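Local coordinates for protein N-glycosylase/DNA lyase (PDB 3FHF) that is an archaeal 8-oxoguanine DNA glycosylase and DNA lyase of the helix-hairpin-helix superfamily, with a largely helical fold, at residues E137-L142 with R177-I182; E16-E21 with D201-Y206; F50-A55 with A97-L102; D149-D154 with L195-L200. One frame throughout, in Å; residues are numbered along the deposited sequence.

Contact 1: E137-L142 with R177-I182; sequences EASHFL and RKYLEI
The phenolic oxygen of Y179 reaches S139 on helix 135-144 while the loop between helices grips it from two directions: it hydrogen-bonds to the carbonyl O of A151 and to the backbone N of I153. S139 OG passes Y179 OH at 3.3 Å and lies oblique to the ring, 3.7 Å from Y179 CE1, while S139 CB stands 3.6 Å from Y179 OH. CG of Y179 is anti to the backbone N (chi1 -163°), which sends the ring toward helix 135-144, whose S139 CA is 10.4 Å from Y179 CA. S139 OG instead turns back beside its own backbone N (chi1 -55°), toward the preceding turn, and there it bonds to Y135 O and to R123 NH1 of helix 119-129. Helix 135-144 follows the turn ending at G134, as the second helix of a helix-hairpin-helix motif would. A salt-bridge network of R177, K178 and E181 lies on the side of helix 176-192 away from S139, with K178 NZ 3.1 Å from E181 OE2. The two hydroxyls are buried, yet each has both a donor and a carbonyl acceptor, so this small interface carries polar groups into the core with their bonding needs met largely by the surrounding backbone and R123.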
loop_
_atom_site.group_PDB
_atom_site.type_symbol
_atom_site.label_atom_id
_atom_site.label_comp_id
_atom_site.label_asym_id
_atom_site.label_seq_id
_atom_site.Cartn_x
_atom_site.Cartn_y
_atom_site.Cartn_z
ATOM N N GLU A 137 -1.247 -5.429 2.661
ATOM C CA GLU A 137 -1.847 -4.323 3.400
ATOM C C GLU A 137 -0.871 -3.619 4.333
ATOM O O GLU A 137 -0.920 -2.396 4.481
ATOM C CB GLU A 137 -3.052 -4.795 4.214
ATOM C CG GLU A 137 -4.250 -5.194 3.371
ATOM C CD GLU A 137 -4.146 -6.604 2.809
ATOM O OE1 GLU A 137 -4.989 -6.952 1.956
ATOM O OE2 GLU A 137 -3.237 -7.359 3.217
ATOM N N ALA A 138 0.003 -4.398 4.966
ATOM C CA ALA A 138 0.995 -3.862 5.884
ATOM C C ALA A 138 1.997 -2.998 5.119
ATOM O O ALA A 138 2.388 -1.926 5.579
ATOM C CB ALA A 138 1.722 -5.009 6.591
ATOM N N SER A 139 2.418 -3.485 3.956
ATOM C CA SER A 139 3.361 -2.768 3.119
ATOM C C SER A 139 2.735 -1.464 2.623
ATOM O O SER A 139 3.382 -0.417 2.593
ATOM C CB SER A 139 3.752 -3.636 1.918
ATOM O OG SER A 139 4.258 -4.889 2.351
ATOM N N HIS A 140 1.470 -1.549 2.234
ATOM C CA HIS A 140 0.731 -0.407 1.725
ATOM C C HIS A 140 0.690 0.671 2.815
ATOM O O HIS A 140 0.976 1.850 2.563
ATOM C CB HIS A 140 -0.682 -0.860 1.341
ATOM C CG HIS A 140 -1.474 0.172 0.600
ATOM N ND1 HIS A 140 -2.819 0.027 0.340
ATOM C CD2 HIS A 140 -1.110 1.355 0.048
ATOM C CE1 HIS A 140 -3.250 1.075 -0.340
ATOM N NE2 HIS A 140 -2.232 1.894 -0.530
ATOM N N PHE A 141 0.358 0.247 4.031
ATOM C CA PHE A 141 0.278 1.148 5.176
ATOM C C PHE A 141 1.627 1.822 5.454
ATOM O O PHE A 141 1.705 3.040 5.574
ATOM C CB PHE A 141 -0.183 0.370 6.416
ATOM C CG PHE A 141 -0.038 1.135 7.707
ATOM C CD1 PHE A 141 -0.793 2.279 7.946
ATOM C CD2 PHE A 141 0.871 0.723 8.669
ATOM C CE1 PHE A 141 -0.640 3.007 9.133
ATOM C CE2 PHE A 141 1.034 1.446 9.871
ATOM C CZ PHE A 141 0.273 2.589 10.095
ATOM N N LEU A 142 2.686 1.024 5.546
ATOM C CA LEU A 142 4.011 1.565 5.816
ATOM C C LEU A 142 4.465 2.549 4.739
ATOM O O LEU A 142 5.089 3.577 5.041
ATOM C CB LEU A 142 5.013 0.423 5.977
ATOM C CG LEU A 142 4.773 -0.427 7.235
ATOM C CD1 LEU A 142 5.695 -1.622 7.226
ATOM C CD2 LEU A 142 5.006 0.417 8.496
ATOM N N ARG A 177 7.501 -15.872 2.813
ATOM C CA ARG A 177 8.616 -16.247 1.956
ATOM C C ARG A 177 8.457 -15.796 0.512
ATOM O O ARG A 177 9.396 -15.282 -0.090
ATOM C CB ARG A 177 8.800 -17.766 1.982
ATOM C CG ARG A 177 9.904 -18.279 1.065
ATOM C CD ARG A 177 9.812 -19.787 0.888
ATOM N NE ARG A 177 8.510 -20.181 0.357
ATOM C CZ ARG A 177 8.056 -19.839 -0.843
ATOM N NH1 ARG A 177 8.799 -19.095 -1.652
ATOM N NH2 ARG A 177 6.850 -20.230 -1.232
ATOM N N LYS A 178 7.273 -16.011 -0.049
ATOM C CA LYS A 178 7.021 -15.646 -1.439
ATOM C C LYS A 178 6.916 -14.135 -1.613
ATOM O O LYS A 178 7.333 -13.588 -2.632
ATOM C CB LYS A 178 5.730 -16.306 -1.929
ATOM C CG LYS A 178 5.480 -16.153 -3.425
ATOM C CD LYS A 178 6.587 -16.808 -4.241
ATOM C CE LYS A 178 6.315 -16.701 -5.739
ATOM N NZ LYS A 178 7.375 -17.371 -6.558
ATOM N N TYR A 179 6.356 -13.465 -0.614
ATOM C CA TYR A 179 6.203 -12.021 -0.696
ATOM C C TYR A 179 7.568 -11.353 -0.745
ATOM O O TYR A 179 7.822 -10.513 -1.604
ATOM C CB TYR A 179 5.388 -11.499 0.494
ATOM C CG TYR A 179 4.835 -10.107 0.274
ATOM C CD1 TYR A 179 5.642 -8.979 0.422
ATOM C CD2 TYR A 179 3.510 -9.922 -0.124
ATOM C CE1 TYR A 179 5.141 -7.692 0.177
ATOM C CE2 TYR A 179 2.999 -8.638 -0.370
ATOM C CZ TYR A 179 3.821 -7.529 -0.216
ATOM O OH TYR A 179 3.315 -6.259 -0.463
ATOM N N LEU A 180 8.453 -11.741 0.169
ATOM C CA LEU A 180 9.795 -11.171 0.222
ATOM C C LEU A 180 10.577 -11.494 -1.031
ATOM O O LEU A 180 11.423 -10.713 -1.461
ATOM C CB LEU A 180 10.566 -11.697 1.439
ATOM C CG LEU A 180 10.231 -11.103 2.809
ATOM C CD1 LEU A 180 8.765 -11.319 3.118
ATOM C CD2 LEU A 180 11.112 -11.750 3.875
ATOM N N GLU A 181 10.303 -12.657 -1.611
ATOM C CA GLU A 181 10.991 -13.071 -2.824
ATOM C C GLU A 181 10.600 -12.168 -3.990
ATOM O O GLU A 181 11.458 -11.677 -4.723
ATOM C CB GLU A 181 10.644 -14.526 -3.150
ATOM C CG GLU A 181 11.283 -15.049 -4.421
ATOM C CD GLU A 181 10.904 -16.493 -4.704
ATOM O OE1 GLU A 181 11.165 -17.355 -3.837
ATOM O OE2 GLU A 181 10.347 -16.767 -5.790
ATOM N N ILE A 182 9.299 -11.948 -4.162
ATOM C CA ILE A 182 8.825 -11.098 -5.250
ATOM C C ILE A 182 9.178 -9.630 -4.999
ATOM O O ILE A 182 9.418 -8.874 -5.933
ATOM C CB ILE A 182 7.306 -11.262 -5.447
ATOM C CG1 ILE A 182 7.021 -12.673 -5.979
ATOM C CG2 ILE A 182 6.777 -10.205 -6.404
ATOM C CD1 ILE A 182 5.572 -12.963 -6.213
#

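Contact 2: E16-E21 with D201-Y206; sequences ELKNSE and DLYIWY
Helix 5-18, near the chain's N-terminus, packs on helix 197-209, near its C-terminus, and so joins the two ends of this helix-hairpin-helix glycosylase fold; L17 carries the contact, meeting both Y203 and Y206. L17 CB lies at the edge of the Y203 ring, in its plane, 3.8 Å from Y203 CE2. Its two methyls go further: L17 CD2 comes within 3.7 Å of Y206 CE1, and L17 CD1 touches both rings. Y206, with CG anti to its N (chi1 175°), and Y203, with CG beside its N (chi1 -84°), thus both reach the leucine from positions about one turn apart on the helix. The K18 chain runs at about a right angle to Y203, with K18 CG 3.6 Å from Y203 OH, and bends at its third torsion to send NZ to V193 O and E15. Beyond the leucine, S20 caps I22 N of the next helix, and S20 OG donates to L17 O at 2.6 Å, an oxygen that also accepts from S20 N.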
loop_
_atom_site.group_PDB
_atom_site.type_symbol
_atom_site.label_atom_id
_atom_site.label_comp_id
_atom_site.label_asym_id
_atom_site.label_seq_id
_atom_site.Cartn_x
_atom_site.Cartn_y
_atom_site.Cartn_z
ATOM N N GLU A 16 11.847 7.948 -18.961
ATOM C CA GLU A 16 11.168 9.005 -19.700
ATOM C C GLU A 16 10.235 9.764 -18.748
ATOM O O GLU A 16 10.167 10.996 -18.769
ATOM C CB GLU A 16 10.365 8.394 -20.844
ATOM C CG GLU A 16 10.597 9.064 -22.180
ATOM C CD GLU A 16 10.334 8.133 -23.351
ATOM O OE1 GLU A 16 9.169 7.718 -23.538
ATOM O OE2 GLU A 16 11.297 7.812 -24.079
ATOM N N LEU A 17 9.526 9.024 -17.902
ATOM C CA LEU A 17 8.612 9.647 -16.952
ATOM C C LEU A 17 9.382 10.489 -15.934
ATOM O O LEU A 17 8.930 11.569 -15.533
ATOM C CB LEU A 17 7.786 8.578 -16.238
ATOM C CG LEU A 17 6.773 7.816 -17.098
ATOM C CD1 LEU A 17 6.079 6.761 -16.239
ATOM C CD2 LEU A 17 5.750 8.789 -17.685
ATOM N N LYS A 18 10.546 9.993 -15.520
ATOM C CA LYS A 18 11.377 10.716 -14.564
ATOM C C LYS A 18 11.846 12.044 -15.152
ATOM O O LYS A 18 12.154 12.986 -14.411
ATOM C CB LYS A 18 12.580 9.864 -14.155
ATOM C CG LYS A 18 12.239 8.738 -13.178
ATOM C CD LYS A 18 13.421 7.805 -12.964
ATOM C CE LYS A 18 14.671 8.573 -12.532
ATOM N NZ LYS A 18 15.889 7.706 -12.588
ATOM N N ASN A 19 11.895 12.117 -16.480
ATOM C CA ASN A 19 12.304 13.343 -17.173
ATOM C C ASN A 19 11.099 14.155 -17.637
ATOM O O ASN A 19 11.190 14.928 -18.590
ATOM C CB ASN A 19 13.181 13.014 -18.387
ATOM C CG ASN A 19 14.556 12.512 -17.990
ATOM O OD1 ASN A 19 15.272 13.172 -17.237
ATOM N ND2 ASN A 19 14.934 11.341 -18.497
ATOM N N SER A 20 9.967 13.976 -16.962
ATOM C CA SER A 20 8.746 14.700 -17.308
ATOM C C SER A 20 8.168 15.355 -16.057
ATOM O O SER A 20 8.715 15.208 -14.966
ATOM C CB SER A 20 7.713 13.740 -17.890
ATOM O OG SER A 20 7.176 12.899 -16.883
ATOM N N GLU A 21 7.061 16.075 -16.214
ATOM C CA GLU A 21 6.422 16.735 -15.076
ATOM C C GLU A 21 5.803 15.701 -14.141
ATOM O O GLU A 21 5.479 15.997 -12.990
ATOM C CB GLU A 21 5.356 17.726 -15.562
ATOM C CG GLU A 21 4.925 17.531 -17.010
ATOM C CD GLU A 21 4.235 18.762 -17.592
ATOM O OE1 GLU A 21 4.847 19.857 -17.582
ATOM O OE2 GLU A 21 3.083 18.637 -18.065
ATOM N N ASP A 201 6.289 2.067 -7.057
ATOM C CA ASP A 201 4.888 1.682 -7.005
ATOM C C ASP A 201 3.990 2.693 -7.704
ATOM O O ASP A 201 3.075 2.312 -8.441
ATOM C CB ASP A 201 4.438 1.513 -5.550
ATOM C CG ASP A 201 2.957 1.205 -5.436
ATOM O OD1 ASP A 201 2.162 2.154 -5.227
ATOM O OD2 ASP A 201 2.590 0.015 -5.574
ATOM N N LEU A 202 4.244 3.979 -7.467
ATOM C CA LEU A 202 3.448 5.031 -8.090
ATOM C C LEU A 202 3.747 5.169 -9.589
ATOM O O LEU A 202 2.841 5.451 -10.375
ATOM C CB LEU A 202 3.660 6.369 -7.361
ATOM C CG LEU A 202 3.195 6.358 -5.890
ATOM C CD1 LEU A 202 3.416 7.731 -5.242
ATOM C CD2 LEU A 202 1.712 5.986 -5.833
ATOM N N TYR A 203 5.001 4.964 -9.997
ATOM C CA TYR A 203 5.329 5.040 -11.423
ATOM C C TYR A 203 4.616 3.912 -12.152
ATOM O O TYR A 203 4.084 4.103 -13.246
ATOM C CB TYR A 203 6.839 4.929 -11.672
ATOM C CG TYR A 203 7.575 6.242 -11.517
ATOM C CD1 TYR A 203 7.950 6.713 -10.257
ATOM C CD2 TYR A 203 7.883 7.020 -12.631
ATOM C CE1 TYR A 203 8.615 7.924 -10.111
ATOM C CE2 TYR A 203 8.546 8.242 -12.497
ATOM C CZ TYR A 203 8.909 8.683 -11.233
ATOM O OH TYR A 203 9.560 9.884 -11.100
ATOM N N ILE A 204 4.598 2.733 -11.543
ATOM C CA ILE A 204 3.931 1.590 -12.147
ATOM C C ILE A 204 2.425 1.832 -12.264
ATOM O O ILE A 204 1.826 1.552 -13.307
ATOM C CB ILE A 204 4.203 0.302 -11.342
ATOM C CG1 ILE A 204 5.682 -0.078 -11.490
ATOM C CG2 ILE A 204 3.285 -0.823 -11.814
ATOM C CD1 ILE A 204 6.089 -1.349 -10.773
ATOM N N TRP A 205 1.807 2.355 -11.209
ATOM C CA TRP A 205 0.378 2.635 -11.263
ATOM C C TRP A 205 0.100 3.710 -12.307
ATOM O O TRP A 205 -0.891 3.635 -13.037
ATOM C CB TRP A 205 -0.174 3.080 -9.902
ATOM C CG TRP A 205 -0.711 1.943 -9.084
ATOM C CD1 TRP A 205 -0.147 1.391 -7.968
ATOM C CD2 TRP A 205 -1.907 1.196 -9.339
ATOM N NE1 TRP A 205 -0.919 0.344 -7.516
ATOM C CE2 TRP A 205 -2.004 0.205 -8.338
ATOM C CE3 TRP A 205 -2.906 1.269 -10.318
ATOM C CZ2 TRP A 205 -3.065 -0.711 -8.287
ATOM C CZ3 TRP A 205 -3.960 0.359 -10.268
ATOM C CH2 TRP A 205 -4.029 -0.617 -9.259
ATOM N N TYR A 206 0.976 4.706 -12.398
ATOM C CA TYR A 206 0.755 5.762 -13.372
ATOM C C TYR A 206 0.785 5.212 -14.790
ATOM O O TYR A 206 -0.002 5.635 -15.637
ATOM C CB TYR A 206 1.790 6.873 -13.233
ATOM C CG TYR A 206 1.649 7.907 -14.318
ATOM C CD1 TYR A 206 2.403 7.827 -15.487
ATOM C CD2 TYR A 206 0.721 8.938 -14.202
ATOM C CE1 TYR A 206 2.233 8.751 -16.516
ATOM C CE2 TYR A 206 0.543 9.860 -15.220
ATOM C CZ TYR A 206 1.301 9.760 -16.373
ATOM O OH TYR A 206 1.113 10.667 -17.388
#

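Contact 3: F50-A55 with A97-L102; sequences FCILTA and AEYIVL
Helices 50-54 and 97-102 run nearly antiparallel, their N-to-C directions 155° apart and their axes 10.1 Å from each other at closest approach, with the CA atoms of I52 and I100 nearest across the gap at 7.4 Å. Three aliphatic side chains and the base of a tyrosine fill that space. I52 puts both of its branches into the contact: CG2 lies 4.1 Å from Y99 CB, at the edge of the tyrosine ring near its plane, and CD1 lies 4.2 Å from I100 CG1. The branching at CB makes this possible, since CG2 stands anti to the backbone N while CG1 (chi1 -74°) sits beside it and extends toward I100. The tip of I100 then turns to L53, which it crosses at about a right angle, and I100 CD1 meets L53 CD2 at 4.1 Å. The polar bonds lie away from the apolar seam. T54 OG1 donates to F50 O at 3.1 Å from above the carbonyl plane and also lies over one face of the F50 ring; past it, A55 O accepts from R96 NH1, and L53 O from H90 NE2. R96 of helix 93-103 thus adds a polar tie to the residue just after helix 41-54. With no hydrogen bond between the two segments, their mutual fit probably depends on the shapes of I52, L53, Y99 and I100.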
loop_
_atom_site.group_PDB
_atom_site.type_symbol
_atom_site.label_atom_id
_atom_site.label_comp_id
_atom_site.label_asym_id
_atom_site.label_seq_id
_atom_site.Cartn_x
_atom_site.Cartn_y
_atom_site.Cartn_z
ATOM N N PHE A 50 -7.581 2.961 6.297
ATOM C CA PHE A 50 -7.697 3.162 4.858
ATOM C C PHE A 50 -7.207 1.886 4.174
ATOM O O PHE A 50 -7.823 1.392 3.230
ATOM C CB PHE A 50 -6.813 4.332 4.400
ATOM C CG PHE A 50 -6.583 4.370 2.909
ATOM C CD1 PHE A 50 -7.585 4.797 2.044
ATOM C CD2 PHE A 50 -5.376 3.939 2.369
ATOM C CE1 PHE A 50 -7.388 4.794 0.660
ATOM C CE2 PHE A 50 -5.165 3.930 0.990
ATOM C CZ PHE A 50 -6.174 4.358 0.133
ATOM N N CYS A 51 -6.090 1.360 4.666
ATOM C CA CYS A 51 -5.505 0.155 4.091
ATOM C C CYS A 51 -6.344 -1.086 4.380
ATOM O O CYS A 51 -6.412 -1.995 3.558
ATOM C CB CYS A 51 -4.070 -0.021 4.592
ATOM S SG CYS A 51 -2.947 1.271 3.975
ATOM N N ILE A 52 -6.986 -1.127 5.541
ATOM C CA ILE A 52 -7.842 -2.263 5.862
ATOM C C ILE A 52 -9.027 -2.281 4.891
ATOM O O ILE A 52 -9.528 -3.341 4.522
ATOM C CB ILE A 52 -8.392 -2.172 7.300
ATOM C CG1 ILE A 52 -7.291 -2.502 8.303
ATOM C CG2 ILE A 52 -9.575 -3.126 7.472
ATOM C CD1 ILE A 52 -7.743 -2.438 9.756
ATOM N N LEU A 53 -9.460 -1.096 4.472
ATOM C CA LEU A 53 -10.597 -0.967 3.561
ATOM C C LEU A 53 -10.283 -1.153 2.073
ATOM O O LEU A 53 -11.186 -1.446 1.285
ATOM C CB LEU A 53 -11.255 0.403 3.747
ATOM C CG LEU A 53 -11.848 0.739 5.114
ATOM C CD1 LEU A 53 -12.304 2.194 5.110
ATOM C CD2 LEU A 53 -13.026 -0.195 5.420
ATOM N N THR A 54 -9.017 -0.982 1.696
ATOM C CA THR A 54 -8.582 -1.093 0.300
ATOM C C THR A 54 -8.993 -2.358 -0.459
ATOM O O THR A 54 -9.463 -2.273 -1.596
ATOM C CB THR A 54 -7.038 -0.947 0.191
ATOM O OG1 THR A 54 -6.659 0.387 0.549
ATOM C CG2 THR A 54 -6.564 -1.239 -1.230
ATOM N N ALA A 55 -8.803 -3.522 0.157
ATOM C CA ALA A 55 -9.144 -4.790 -0.486
ATOM C C ALA A 55 -10.573 -4.816 -1.021
ATOM O O ALA A 55 -11.524 -4.530 -0.293
ATOM C CB ALA A 55 -8.938 -5.941 0.494
ATOM N N ALA A 97 -15.493 -3.651 9.464
ATOM C CA ALA A 97 -15.875 -2.941 10.681
ATOM C C ALA A 97 -15.306 -3.667 11.902
ATOM O O ALA A 97 -14.876 -3.039 12.874
ATOM C CB ALA A 97 -17.398 -2.857 10.784
ATOM N N GLU A 98 -15.317 -4.994 11.851
ATOM C CA GLU A 98 -14.791 -5.794 12.948
ATOM C C GLU A 98 -13.268 -5.649 13.050
ATOM O O GLU A 98 -12.731 -5.431 14.136
ATOM C CB GLU A 98 -15.167 -7.265 12.757
ATOM C CG GLU A 98 -14.381 -8.209 13.641
ATOM C CD GLU A 98 -14.799 -9.656 13.476
ATOM O OE1 GLU A 98 -15.086 -10.072 12.332
ATOM O OE2 GLU A 98 -14.827 -10.381 14.494
ATOM N N TYR A 99 -12.575 -5.770 11.920
ATOM C CA TYR A 99 -11.121 -5.635 11.915
ATOM C C TYR A 99 -10.697 -4.294 12.508
ATOM O O TYR A 99 -9.785 -4.221 13.338
ATOM C CB TYR A 99 -10.564 -5.727 10.494
ATOM C CG TYR A 99 -10.795 -7.043 9.784
ATOM C CD1 TYR A 99 -10.869 -8.244 10.489
ATOM C CD2 TYR A 99 -10.888 -7.090 8.392
ATOM C CE1 TYR A 99 -11.030 -9.463 9.822
ATOM C CE2 TYR A 99 -11.046 -8.300 7.718
ATOM C CZ TYR A 99 -11.117 -9.479 8.439
ATOM O OH TYR A 99 -11.277 -10.670 7.769
ATOM N N ILE A 100 -11.363 -3.232 12.066
ATOM C CA ILE A 100 -11.058 -1.888 12.536
ATOM C C ILE A 100 -11.216 -1.748 14.043
ATOM O O ILE A 100 -10.325 -1.230 14.722
ATOM C CB ILE A 100 -11.943 -0.844 11.817
ATOM C CG1 ILE A 100 -11.550 -0.782 10.338
ATOM C CG2 ILE A 100 -11.789 0.524 12.477
ATOM C CD1 ILE A 100 -12.451 0.084 9.478
ATOM N N VAL A 101 -12.347 -2.207 14.567
ATOM C CA VAL A 101 -12.604 -2.126 16.001
ATOM C C VAL A 101 -11.533 -2.888 16.776
ATOM O O VAL A 101 -11.018 -2.398 17.785
ATOM C CB VAL A 101 -13.995 -2.716 16.358
ATOM C CG1 VAL A 101 -14.212 -2.676 17.865
ATOM C CG2 VAL A 101 -15.094 -1.933 15.641
ATOM N N LEU A 102 -11.203 -4.086 16.305
ATOM C CA LEU A 102 -10.187 -4.908 16.960
ATOM C C LEU A 102 -8.820 -4.234 16.934
ATOM O O LEU A 102 -8.050 -4.338 17.893
ATOM C CB LEU A 102 -10.085 -6.275 16.281
ATOM C CG LEU A 102 -11.303 -7.194 16.413
ATOM C CD1 LEU A 102 -11.110 -8.433 15.552
ATOM C CD2 LEU A 102 -11.503 -7.569 17.877
#

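Contact 4: D149-D154 with L195-L200; sequences DVAIID and LKLSEL
L197 points its side chain into the bend of the D149-D154 loop, while the D149 carboxylate comes at it aslant, D149 OD1 resting 3.8 Å from L197 CD1. That same methyl also rests against backbone: it lies 3.7 Å from D149 O and equally far from A151 N, with A151 CB slightly beyond. L197 CB meanwhile faces V150 O at 3.8 Å. D149 CG stands anti to its own N (chi1 -162°), an orientation that brings OD1 round to the start of the helix even though the CB of D149 points away from it. L195-L200 holds the start of helix 197-209, with K196 at the N-cap; E199 OE2 accepts from K196 N at 3.0 Å in a nearly straight bond (173°), an N3 side chain accepting from the N-cap N. A water at the same helix start accepts from L197 N at 3.0 Å and lies 2.7 Å from D149 OD1. Outside the pair, D149 OD2 forms a salt bridge with K120 and OD1 another with R187, so the carboxylate is probably held as an anion beside the helix's positive end. On the far side of L197, a second water sits 2.8 Å from V150 O and within bonding distance of L197 O.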
loop_
_atom_site.group_PDB
_atom_site.type_symbol
_atom_site.label_atom_id
_atom_site.label_comp_id
_atom_site.label_asym_id
_atom_site.label_seq_id
_atom_site.Cartn_x
_atom_site.Cartn_y
_atom_site.Cartn_z
ATOM N N ASP A 149 11.164 1.282 1.542
ATOM C CA ASP A 149 11.682 0.010 1.060
ATOM C C ASP A 149 10.779 -1.219 1.161
ATOM O O ASP A 149 11.270 -2.330 1.370
ATOM C CB ASP A 149 13.038 -0.257 1.737
ATOM C CG ASP A 149 13.868 -1.316 1.011
ATOM O OD1 ASP A 149 13.818 -1.372 -0.236
ATOM O OD2 ASP A 149 14.591 -2.080 1.690
ATOM N N VAL A 150 9.469 -1.027 1.014
ATOM C CA VAL A 150 8.532 -2.148 1.030
ATOM C C VAL A 150 7.641 -2.074 -0.208
ATOM O O VAL A 150 7.088 -1.017 -0.551
ATOM C CB VAL A 150 7.633 -2.170 2.289
ATOM C CG1 VAL A 150 8.471 -2.484 3.511
ATOM C CG2 VAL A 150 6.915 -0.842 2.451
ATOM N N ALA A 151 7.511 -3.207 -0.882
ATOM C CA ALA A 151 6.694 -3.288 -2.084
ATOM C C ALA A 151 5.264 -3.629 -1.711
ATOM O O ALA A 151 5.021 -4.342 -0.735
ATOM C CB ALA A 151 7.256 -4.357 -3.030
ATOM N N ILE A 152 4.326 -3.103 -2.494
ATOM C CA ILE A 152 2.904 -3.359 -2.310
ATOM C C ILE A 152 2.583 -4.289 -3.466
ATOM O O ILE A 152 2.366 -3.844 -4.591
ATOM C CB ILE A 152 2.076 -2.068 -2.455
ATOM C CG1 ILE A 152 2.575 -1.020 -1.455
ATOM C CG2 ILE A 152 0.607 -2.366 -2.222
ATOM C CD1 ILE A 152 2.036 0.384 -1.714
ATOM N N ILE A 153 2.553 -5.582 -3.184
ATOM C CA ILE A 153 2.324 -6.575 -4.216
ATOM C C ILE A 153 0.854 -6.938 -4.364
ATOM O O ILE A 153 0.341 -7.808 -3.670
ATOM C CB ILE A 153 3.183 -7.828 -3.921
ATOM C CG1 ILE A 153 4.643 -7.396 -3.721
ATOM C CG2 ILE A 153 3.094 -8.827 -5.067
ATOM C CD1 ILE A 153 5.606 -8.549 -3.407
ATOM N N ASP A 154 0.189 -6.237 -5.278
ATOM C CA ASP A 154 -1.229 -6.430 -5.568
ATOM C C ASP A 154 -1.424 -7.421 -6.712
ATOM O O ASP A 154 -0.463 -7.838 -7.352
ATOM C CB ASP A 154 -1.858 -5.098 -5.976
ATOM C CG ASP A 154 -1.116 -4.440 -7.123
ATOM O OD1 ASP A 154 -0.204 -3.635 -6.853
ATOM O OD2 ASP A 154 -1.426 -4.745 -8.294
ATOM N N LEU A 195 15.027 4.206 -8.233
ATOM C CA LEU A 195 13.807 4.598 -7.530
ATOM C C LEU A 195 13.634 3.679 -6.329
ATOM O O LEU A 195 13.998 2.508 -6.388
ATOM C CB LEU A 195 12.577 4.460 -8.431
ATOM C CG LEU A 195 12.411 5.387 -9.635
ATOM C CD1 LEU A 195 11.146 4.997 -10.398
ATOM C CD2 LEU A 195 12.315 6.839 -9.166
ATOM N N LYS A 196 13.089 4.213 -5.241
ATOM C CA LYS A 196 12.838 3.418 -4.044
ATOM C C LYS A 196 11.550 2.655 -4.344
ATOM O O LYS A 196 10.823 3.024 -5.263
ATOM C CB LYS A 196 12.608 4.327 -2.840
ATOM C CG LYS A 196 13.735 5.301 -2.560
ATOM C CD LYS A 196 13.354 6.255 -1.437
ATOM C CE LYS A 196 14.388 7.364 -1.280
ATOM N NZ LYS A 196 15.754 6.806 -1.068
ATOM N N LEU A 197 11.258 1.609 -3.581
ATOM C CA LEU A 197 10.032 0.847 -3.819
ATOM C C LEU A 197 8.781 1.700 -3.642
ATOM O O LEU A 197 7.802 1.516 -4.356
ATOM C CB LEU A 197 9.969 -0.374 -2.895
ATOM C CG LEU A 197 10.882 -1.523 -3.336
ATOM C CD1 LEU A 197 10.891 -2.613 -2.276
ATOM C CD2 LEU A 197 10.386 -2.075 -4.680
ATOM N N SER A 198 8.809 2.643 -2.704
ATOM C CA SER A 198 7.653 3.515 -2.479
ATOM C C SER A 198 7.334 4.286 -3.767
ATOM O O SER A 198 6.172 4.396 -4.171
ATOM C CB SER A 198 7.956 4.508 -1.352
ATOM O OG SER A 198 9.137 5.236 -1.639
ATOM N N GLU A 199 8.381 4.806 -4.404
ATOM C CA GLU A 199 8.263 5.586 -5.635
ATOM C C GLU A 199 7.919 4.733 -6.852
ATOM O O GLU A 199 7.057 5.103 -7.662
ATOM C CB GLU A 199 9.574 6.333 -5.900
ATOM C CG GLU A 199 9.953 7.344 -4.828
ATOM C CD GLU A 199 11.399 7.817 -4.934
ATOM O OE1 GLU A 199 11.682 8.931 -4.454
ATOM O OE2 GLU A 199 12.256 7.083 -5.474
ATOM N N LEU A 200 8.596 3.597 -6.982
ATOM C CA LEU A 200 8.368 2.699 -8.111
ATOM C C LEU A 200 6.901 2.321 -8.207
ATOM O O LEU A 200 6.341 2.259 -9.301
ATOM C CB LEU A 200 9.205 1.423 -7.966
ATOM C CG LEU A 200 9.122 0.429 -9.130
ATOM C CD1 LEU A 200 9.774 1.050 -10.350
ATOM C CD2 LEU A 200 9.808 -0.888 -8.773
HETATM O O HOH W 1 13.634 0.587 -2.100
HETATM O O HOH W 2 5.776 0.143 -2.774
#

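Overall arrangement
Contacts 1 and 4 lie deepest, with centres 9 Å apart, and they interlock: Y179 of contact 1 ties its hydroxyl to the loop of contact 4, and their segments alternate along the chain. Contact 1 buries two hydroxyls bonded elsewhere, whereas contact 4 sets a leucine against loop backbone with waters bridging the polar atoms. Contacts 2 and 3 are more peripheral, on opposite sides of the chain's centre, and apolar: contact 2 is partly buried and built on two tyrosines, contact 3 is a buried aliphatic seam. Helix 197-209 serves both contact 2 and contact 4, with L195 packing on Y203, while F141 and H140 join contact 1 to C51 and T54 of contact 3.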